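Local atomic coordinates of mycobacterium tuberculosis paralogous family 11 (Mycobacterium smegmatis, PDB entry 4Y9I), a protein that probably binds the deazaflavin coenzyme F420 and uses its reduced form to reduce quinones. Residues V25-V30 / Y36-S41; S50-V55 / A75-G80; K88-V91 / P96-E99. All coordinates share one frame; numbering follows the deposited sequence.

Interaction 1: V25-V30 / Y36-S41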
loop_
_atom_site.group_PDB
_atom_site.type_symbol
_atom_site.label_atom_id
_atom_site.label_comp_id
_atom_site.label_asym_id
_atom_site.label_seq_id
_atom_site.Cartn_x
_atom_site.Cartn_y
_atom_site.Cartn_z
ATOM N N VAL A 25 -7.314 4.701 -2.804
ATOM C CA VAL A 25 -7.093 3.381 -2.202
ATOM C C VAL A 25 -6.713 3.620 -0.710
ATOM O O VAL A 25 -5.558 3.890 -0.389
ATOM C CB VAL A 25 -5.981 2.642 -2.929
ATOM C CG1 VAL A 25 -5.815 1.258 -2.385
ATOM C CG2 VAL A 25 -6.200 2.614 -4.425
ATOM N N PRO A 26 -7.672 3.540 0.181
ATOM C CA PRO A 26 -7.347 3.602 1.638
ATOM C C PRO A 26 -6.760 2.269 2.054
ATOM O O PRO A 26 -7.313 1.181 1.778
ATOM C CB PRO A 26 -8.671 3.874 2.328
ATOM C CG PRO A 26 -9.683 3.947 1.212
ATOM C CD PRO A 26 -9.117 3.347 -0.025
ATOM N N LEU A 27 -5.655 2.354 2.807
ATOM C CA LEU A 27 -5.000 1.179 3.311
ATOM C C LEU A 27 -4.556 1.412 4.798
ATOM O O LEU A 27 -4.292 2.567 5.170
ATOM C CB LEU A 27 -3.778 0.766 2.488
ATOM C CG LEU A 27 -3.993 0.465 1.006
ATOM C CD1 LEU A 27 -2.683 0.194 0.340
ATOM C CD2 LEU A 27 -4.852 -0.758 0.793
ATOM N N MET A 28 -4.287 0.300 5.518
ATOM C CA MET A 28 -3.694 0.472 6.837
ATOM C C MET A 28 -2.373 1.295 6.749
ATOM O O MET A 28 -1.523 1.049 5.844
ATOM C CB MET A 28 -3.392 -0.873 7.499
ATOM C CG MET A 28 -4.664 -1.745 7.642
ATOM S SD MET A 28 -5.915 -0.925 8.704
ATOM C CE MET A 28 -5.088 -0.867 10.342
ATOM N N ARG A 29 -2.225 2.196 7.689
ATOM C CA ARG A 29 -0.996 2.992 7.840
ATOM C C ARG A 29 0.158 2.106 8.347
ATOM O O ARG A 29 0.097 1.525 9.459
ATOM C CB ARG A 29 -1.210 4.120 8.816
ATOM C CG ARG A 29 -0.027 5.064 8.973
ATOM C CD ARG A 29 -0.406 6.226 9.865
ATOM N NE ARG A 29 0.654 7.206 10.006
ATOM C CZ ARG A 29 1.720 7.057 10.788
ATOM N NH1 ARG A 29 1.878 5.985 11.515
ATOM N NH2 ARG A 29 2.639 8.006 10.857
ATOM N N VAL A 30 1.180 2.035 7.513
ATOM C CA VAL A 30 2.442 1.334 7.828
ATOM C C VAL A 30 3.529 2.325 7.423
ATOM O O VAL A 30 3.754 2.575 6.239
ATOM C CB VAL A 30 2.564 0.044 7.049
ATOM C CG1 VAL A 30 3.851 -0.644 7.415
ATOM C CG2 VAL A 30 1.342 -0.849 7.317
ATOM N N TYR A 36 6.082 4.977 3.381
ATOM C CA TYR A 36 4.848 4.236 3.641
ATOM C C TYR A 36 4.849 2.925 2.911
ATOM O O TYR A 36 5.450 2.817 1.785
ATOM C CB TYR A 36 3.596 5.020 3.232
ATOM C CG TYR A 36 3.343 6.266 4.077
ATOM C CD1 TYR A 36 4.065 7.443 3.829
ATOM C CD2 TYR A 36 2.518 6.234 5.192
ATOM C CE1 TYR A 36 3.902 8.560 4.622
ATOM C CE2 TYR A 36 2.332 7.364 5.980
ATOM C CZ TYR A 36 3.067 8.520 5.720
ATOM O OH TYR A 36 2.913 9.636 6.485
ATOM N N ALA A 37 4.159 1.913 3.447
ATOM C CA ALA A 37 3.935 0.684 2.707
ATOM C C ALA A 37 2.481 0.471 2.264
ATOM O O ALA A 37 1.541 0.778 3.022
ATOM C CB ALA A 37 4.398 -0.539 3.489
ATOM N N MET A 38 2.295 -0.060 1.056
ATOM C CA MET A 38 0.977 -0.509 0.552
ATOM C C MET A 38 1.045 -2.037 0.589
ATOM O O MET A 38 1.790 -2.679 -0.221
ATOM C CB MET A 38 0.779 -0.087 -0.876
ATOM C CG MET A 38 0.804 1.442 -1.086
ATOM S SD MET A 38 0.607 1.966 -2.789
ATOM C CE MET A 38 -1.138 1.729 -2.940
ATOM N N VAL A 39 0.301 -2.657 1.457
ATOM C CA VAL A 39 0.248 -4.147 1.530
ATOM C C VAL A 39 -0.846 -4.607 0.582
ATOM O O VAL A 39 -2.012 -4.285 0.739
ATOM C CB VAL A 39 -0.010 -4.611 2.946
ATOM C CG1 VAL A 39 -0.167 -6.130 2.996
ATOM C CG2 VAL A 39 1.076 -4.091 3.877
ATOM N N ALA A 40 -0.428 -5.325 -0.488
ATOM C CA ALA A 40 -1.339 -5.767 -1.551
ATOM C C ALA A 40 -2.071 -7.084 -1.213
ATOM O O ALA A 40 -1.952 -8.059 -1.922
ATOM C CB ALA A 40 -0.577 -5.865 -2.908
ATOM N N SER A 41 -2.759 -7.076 -0.065
ATOM C CA SER A 41 -3.654 -8.144 0.285
ATOM C C SER A 41 -4.987 -7.777 -0.215
ATOM O O SER A 41 -5.167 -6.721 -0.795
ATOM C CB SER A 41 -3.660 -8.370 1.746
ATOM O OG SER A 41 -3.912 -7.189 2.454
HETATM O O HOH W 1 0.554 2.629 4.781
HETATM O O HOH W 2 -0.935 -1.179 3.734
#

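Interaction 2: S50-V55 / A75-G80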
loop_
_atom_site.group_PDB
_atom_site.type_symbol
_atom_site.label_atom_id
_atom_site.label_comp_id
_atom_site.label_asym_id
_atom_site.label_seq_id
_atom_site.Cartn_x
_atom_site.Cartn_y
_atom_site.Cartn_z
ATOM N N SER A 50 -7.389 -4.957 -6.793
ATOM C CA SER A 50 -7.461 -4.496 -8.188
ATOM C C SER A 50 -6.401 -3.392 -8.444
ATOM O O SER A 50 -5.858 -3.225 -9.533
ATOM C CB SER A 50 -8.883 -4.056 -8.489
ATOM O OG SER A 50 -9.147 -2.861 -7.769
ATOM N N TRP A 51 -5.977 -2.713 -7.411
ATOM C CA TRP A 51 -4.963 -1.709 -7.550
ATOM C C TRP A 51 -3.538 -2.225 -7.755
ATOM O O TRP A 51 -2.663 -1.440 -8.095
ATOM C CB TRP A 51 -5.045 -0.725 -6.377
ATOM C CG TRP A 51 -4.873 -1.338 -5.012
ATOM C CD1 TRP A 51 -5.860 -1.634 -4.107
ATOM C CD2 TRP A 51 -3.618 -1.669 -4.347
ATOM N NE1 TRP A 51 -5.308 -2.131 -2.947
ATOM C CE2 TRP A 51 -3.939 -2.175 -3.065
ATOM C CE3 TRP A 51 -2.265 -1.566 -4.708
ATOM C CZ2 TRP A 51 -2.938 -2.594 -2.149
ATOM C CZ3 TRP A 51 -1.318 -1.997 -3.843
ATOM C CH2 TRP A 51 -1.647 -2.462 -2.569
ATOM N N TYR A 52 -3.289 -3.493 -7.504
ATOM C CA TYR A 52 -1.939 -4.033 -7.590
ATOM C C TYR A 52 -1.371 -3.806 -9.005
ATOM O O TYR A 52 -0.268 -3.288 -9.144
ATOM C CB TYR A 52 -1.971 -5.525 -7.299
ATOM C CG TYR A 52 -0.742 -6.262 -7.607
ATOM C CD1 TYR A 52 0.340 -6.202 -6.780
ATOM C CD2 TYR A 52 -0.650 -7.056 -8.753
ATOM C CE1 TYR A 52 1.464 -6.945 -7.026
ATOM C CE2 TYR A 52 0.480 -7.784 -9.015
ATOM C CZ TYR A 52 1.526 -7.709 -8.160
ATOM O OH TYR A 52 2.722 -8.423 -8.380
ATOM N N PHE A 53 -2.111 -4.224 -10.020
ATOM C CA PHE A 53 -1.619 -4.023 -11.379
ATOM C C PHE A 53 -1.526 -2.538 -11.774
ATOM O O PHE A 53 -0.593 -2.169 -12.489
ATOM C CB PHE A 53 -2.414 -4.896 -12.387
ATOM C CG PHE A 53 -2.024 -6.387 -12.321
ATOM C CD1 PHE A 53 -0.702 -6.775 -12.468
ATOM C CD2 PHE A 53 -2.977 -7.345 -12.100
ATOM C CE1 PHE A 53 -0.328 -8.108 -12.428
ATOM C CE2 PHE A 53 -2.639 -8.690 -12.069
ATOM C CZ PHE A 53 -1.332 -9.077 -12.221
ATOM N N ASN A 54 -2.369 -1.716 -11.197
ATOM C CA ASN A 54 -2.316 -0.308 -11.482
ATOM C C ASN A 54 -1.027 0.397 -10.977
ATOM O O ASN A 54 -0.473 1.192 -11.690
ATOM C CB ASN A 54 -3.489 0.431 -10.849
ATOM C CG ASN A 54 -4.843 0.040 -11.353
ATOM O OD1 ASN A 54 -4.999 -0.430 -12.429
ATOM N ND2 ASN A 54 -5.875 0.302 -10.517
ATOM N N VAL A 55 -0.592 0.088 -9.768
ATOM C CA VAL A 55 0.610 0.721 -9.259
ATOM C C VAL A 55 1.842 0.150 -9.953
ATOM O O VAL A 55 2.878 0.787 -9.931
ATOM C CB VAL A 55 0.749 0.661 -7.694
ATOM C CG1 VAL A 55 -0.346 1.484 -7.066
ATOM C CG2 VAL A 55 0.706 -0.769 -7.153
ATOM N N ALA A 75 5.814 4.266 -5.962
ATOM C CA ALA A 75 5.580 2.948 -5.397
ATOM C C ALA A 75 6.536 1.933 -6.012
ATOM O O ALA A 75 6.594 1.807 -7.256
ATOM C CB ALA A 75 4.145 2.553 -5.684
ATOM N N ARG A 76 7.259 1.190 -5.182
ATOM C CA ARG A 76 8.222 0.174 -5.640
ATOM C C ARG A 76 7.919 -1.140 -4.904
ATOM O O ARG A 76 7.925 -1.192 -3.663
ATOM C CB ARG A 76 9.635 0.693 -5.354
ATOM C CG ARG A 76 10.760 -0.321 -5.451
ATOM C CD ARG A 76 12.134 0.370 -5.332
ATOM N NE ARG A 76 12.392 1.017 -4.054
ATOM C CZ ARG A 76 12.887 0.421 -2.980
ATOM N NH1 ARG A 76 13.176 -0.878 -3.016
ATOM N NH2 ARG A 76 13.111 1.127 -1.877
ATOM N N GLU A 77 7.745 -2.208 -5.642
ATOM C CA GLU A 77 7.506 -3.506 -5.061
ATOM C C GLU A 77 8.784 -4.026 -4.406
ATOM O O GLU A 77 9.845 -4.095 -5.054
ATOM C CB GLU A 77 7.009 -4.504 -6.137
ATOM C CG GLU A 77 6.516 -5.808 -5.566
ATOM C CD GLU A 77 5.776 -6.672 -6.546
ATOM O OE1 GLU A 77 5.697 -6.281 -7.708
ATOM O OE2 GLU A 77 5.379 -7.800 -6.178
ATOM N N LEU A 78 8.691 -4.301 -3.110
ATOM C CA LEU A 78 9.815 -4.730 -2.282
ATOM C C LEU A 78 10.124 -6.197 -2.478
ATOM O O LEU A 78 9.255 -7.016 -2.828
ATOM C CB LEU A 78 9.515 -4.491 -0.803
ATOM C CG LEU A 78 9.371 -3.039 -0.448
ATOM C CD1 LEU A 78 8.824 -2.971 0.968
ATOM C CD2 LEU A 78 10.705 -2.299 -0.558
ATOM N N GLU A 79 11.403 -6.483 -2.254
ATOM C CA GLU A 79 11.949 -7.834 -2.349
ATOM C C GLU A 79 12.830 -8.104 -1.174
ATOM O O GLU A 79 13.335 -7.181 -0.510
ATOM C CB GLU A 79 12.788 -7.966 -3.631
ATOM C CG GLU A 79 12.098 -7.482 -4.884
ATOM C CD GLU A 79 12.887 -7.794 -6.168
ATOM O OE1 GLU A 79 12.564 -8.790 -6.879
ATOM O OE2 GLU A 79 13.841 -7.050 -6.426
ATOM N N GLY A 80 13.099 -9.399 -0.947
ATOM C CA GLY A 80 14.125 -9.757 -0.071
ATOM C C GLY A 80 13.999 -9.324 1.351
ATOM O O GLY A 80 12.875 -9.313 1.909
HETATM O O HOH W 3 5.270 -7.978 -9.827
HETATM O O HOH W 4 5.239 -0.106 -8.659
#

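Interaction 3: K88-V91 / P96-E99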
loop_
_atom_site.group_PDB
_atom_site.type_symbol
_atom_site.label_atom_id
_atom_site.label_comp_id
_atom_site.label_asym_id
_atom_site.label_seq_id
_atom_site.Cartn_x
_atom_site.Cartn_y
_atom_site.Cartn_z
ATOM N N LYS A 88 7.235 -6.923 8.673
ATOM C CA LYS A 88 7.233 -6.903 10.134
ATOM C C LYS A 88 6.471 -5.651 10.621
ATOM O O LYS A 88 5.656 -5.728 11.515
ATOM C CB LYS A 88 8.692 -6.877 10.630
ATOM C CG LYS A 88 8.815 -6.881 12.137
ATOM C CD LYS A 88 10.198 -6.449 12.631
ATOM C CE LYS A 88 10.457 -4.952 12.435
ATOM N NZ LYS A 88 11.639 -4.522 13.217
ATOM N N LEU A 89 6.778 -4.478 10.045
ATOM C CA LEU A 89 6.056 -3.235 10.430
ATOM C C LEU A 89 4.549 -3.374 10.111
ATOM O O LEU A 89 3.729 -2.935 10.876
ATOM C CB LEU A 89 6.621 -2.071 9.596
ATOM C CG LEU A 89 8.081 -1.746 9.901
ATOM C CD1 LEU A 89 8.497 -0.545 9.073
ATOM C CD2 LEU A 89 8.327 -1.494 11.383
ATOM N N ALA A 90 4.196 -4.012 9.004
ATOM C CA ALA A 90 2.779 -4.213 8.672
ATOM C C ALA A 90 2.054 -5.103 9.694
ATOM O O ALA A 90 0.940 -4.815 10.079
ATOM C CB ALA A 90 2.633 -4.751 7.245
ATOM N N VAL A 91 2.710 -6.207 10.082
ATOM C CA VAL A 91 2.106 -7.142 10.998
ATOM C C VAL A 91 1.975 -6.492 12.378
ATOM O O VAL A 91 1.007 -6.773 13.106
ATOM C CB VAL A 91 2.879 -8.488 10.981
ATOM C CG1 VAL A 91 2.383 -9.369 12.109
ATOM C CG2 VAL A 91 2.644 -9.191 9.654
ATOM N N PRO A 96 -3.751 -9.164 11.678
ATOM C CA PRO A 96 -4.320 -10.120 10.765
ATOM C C PRO A 96 -3.659 -10.220 9.376
ATOM O O PRO A 96 -3.886 -11.195 8.691
ATOM C CB PRO A 96 -5.786 -9.677 10.667
ATOM C CG PRO A 96 -6.027 -8.947 11.966
ATOM C CD PRO A 96 -4.755 -8.185 12.179
ATOM N N TYR A 97 -2.801 -9.273 9.014
ATOM C CA TYR A 97 -1.995 -9.446 7.807
ATOM C C TYR A 97 -1.260 -10.795 7.821
ATOM O O TYR A 97 -1.184 -11.464 6.816
ATOM C CB TYR A 97 -0.986 -8.332 7.626
ATOM C CG TYR A 97 -1.502 -7.034 7.044
ATOM C CD1 TYR A 97 -2.380 -7.044 5.942
ATOM C CD2 TYR A 97 -1.032 -5.819 7.524
ATOM C CE1 TYR A 97 -2.781 -5.858 5.362
ATOM C CE2 TYR A 97 -1.433 -4.618 6.930
ATOM C CZ TYR A 97 -2.305 -4.641 5.856
ATOM O OH TYR A 97 -2.673 -3.429 5.238
ATOM N N ALA A 98 -0.757 -11.190 8.980
ATOM C CA ALA A 98 -0.081 -12.493 9.035
ATOM C C ALA A 98 -1.051 -13.687 8.822
ATOM O O ALA A 98 -0.682 -14.701 8.202
ATOM C CB ALA A 98 0.584 -12.645 10.346
ATOM N N GLU A 99 -2.254 -13.544 9.323
ATOM C CA GLU A 99 -3.268 -14.492 8.993
ATOM C C GLU A 99 -3.575 -14.560 7.495
ATOM O O GLU A 99 -3.730 -15.602 6.990
ATOM C CB GLU A 99 -4.531 -14.237 9.797
ATOM C CG GLU A 99 -4.411 -14.574 11.266
ATOM C CD GLU A 99 -3.953 -16.009 11.551
ATOM O OE1 GLU A 99 -4.345 -16.955 10.837
ATOM O OE2 GLU A 99 -3.200 -16.175 12.526
#

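Interaction 1: V25-V30 / Y36-S41
Val30 and Ala37 hold together the closing end of a β-hairpin, formed by strands 22-32 and 35-39 of the antiparallel barrel. Ala37 N donates to Val30 O over 2.9 Å, the one direct hydrogen bond between 25-30 and 36-41, and the same carbonyl oxygen receives a CA-H...O contact from Tyr36 CA. Beside this bond Val30 CG1 meets Ala37 CB, a small methyl that suits so close a backbone approach.

Beyond this point the strands splay, their axes crossing at 103°, and two waters bridge the opening between them. Water 1 accepts from Val30 N and donates to Met28 O and Ala37 O; water 2 accepts from Val39 N and donates, over longer distances, to the same two carbonyls. Met28 O and Ala37 O lie 4.2 Å apart; both acceptors, they are bridged by waters that donate to each.

Further along, Leu27 spans the gap with a branched aliphatic end. Helix 51-57 covers this apolar patch through Trp51. At the other end, Arg29 NE lies near the edge of the Tyr36 ring, and Asp65 is shared by both, in a salt bridge with Arg29 NE and a hydrogen bond with Tyr36 OH. Met38 crosses Leu27 at about a right angle, its CB 3.7 Å from Leu27 CD1 where the backbone sets it; the bend at chi3 (77°) turns Met38 CE back to 3.9 Å from Leu27 CD1.

Interaction 2: S50-V55 / A75-G80
Glu77 brings its carboxylate to the hydroxyl end and edge of the Tyr52 ring, the two planes 83° apart. Glu77 OE2 sits near the plane of the ring, 3.5 Å from Tyr52 OH, and 4.1 Å from Tyr52 CE1. Both side chains leave their backbones with CG anti to N (chi1 168° for Tyr52, -170° for Glu77), and the extended glutamate reaches from strand 68-77 toward the phenol on helix 51-57. Water 3 joins the two groups, lying 3.0 Å from Tyr52 OH and donating to Glu77 OE1 at 2.7 Å.

Deeper in, Val55 and Ala75 point toward each other and, in the modelled conformer of Val55, make a loose contact through their CB atoms at 4.4 Å. A short alanine on the strand and a compact branched valine on the helix suit this interface, where Phe111 of strand 110-113 also packs on Val55. Water 4 spans the backbones here, donating to both Val55 O and Ala75 O.

Tyr52 is further placed by the stacked ring of His48, while Lys56 NZ makes a weak hydrogen bond with its OH. The helix therefore meets the barrel strand through a small apolar contact and two water bridges, and the polar groups of Tyr52 and Glu77 are linked through one ordered water instead of a direct hydrogen bond.

Interaction 3: K88-V91 / P96-E99
The backbones of 88-91 and 96-99 come nearest at Val91 and Tyr97, whose CA atoms are 5.7 Å apart where helix 80-93 gives way to helix 96-102. Tyr97 points toward the first helix and presents its ring edge to Ala90: CD2 lies 3.4 Å from Ala90 O, which is in the plane of the ring, and 3.8 Å from Ala90 CB. With CG beside the backbone N (chi1 -80°), the ring is carried alongside Ala90, where an alanine methyl is slim enough to admit a broad aromatic edge. The weakly positive ring hydrogens turned to the carbonyl oxygen make this approach electrostatically reasonable.

On the more exposed side, Val91 meets Ala98 of the second helix. Its CG2 lies 4.0 Å from Ala98 N and 4.1 Å from Ala98 CB, while CG1 reaches that same methyl. CG2 also approaches Tyr97 CB at 4.2 Å, so one branch of the valine fits against two successive residues.

Tyr94, in the connection, sets its ring edge-to-face with Tyr97, and Val39 of strand 35-39 touches both Ala90 and Tyr97. No hydrogen bond joins the two segments; the arrangement is that of two consecutive helices joined by a short connection and packed by apolar and aromatic side chains on the β-barrel.

Overall arrangement
From the N terminus, interaction 1 comes first and closes the short turn between strands 22-32 and 35-39. The chain then enters helix 51-57, and interaction 2 closes a longer excursion through strand 60-65 back to the end of strand 68-77. Helix 80-93 follows, and interaction 3 closes the brief connection to helix 96-102. The three are in series: none encloses or crosses another. Interaction 1 is the hub, since Trp51 of helix 51-57 packs on Val25, Leu27 and Ala40, whereas Tyr97 and Ala90 of the helical pair reach Met28, Val30, Val39 and Ser41. Interactions 2 and 3, with centres about 17 Å apart, do not touch.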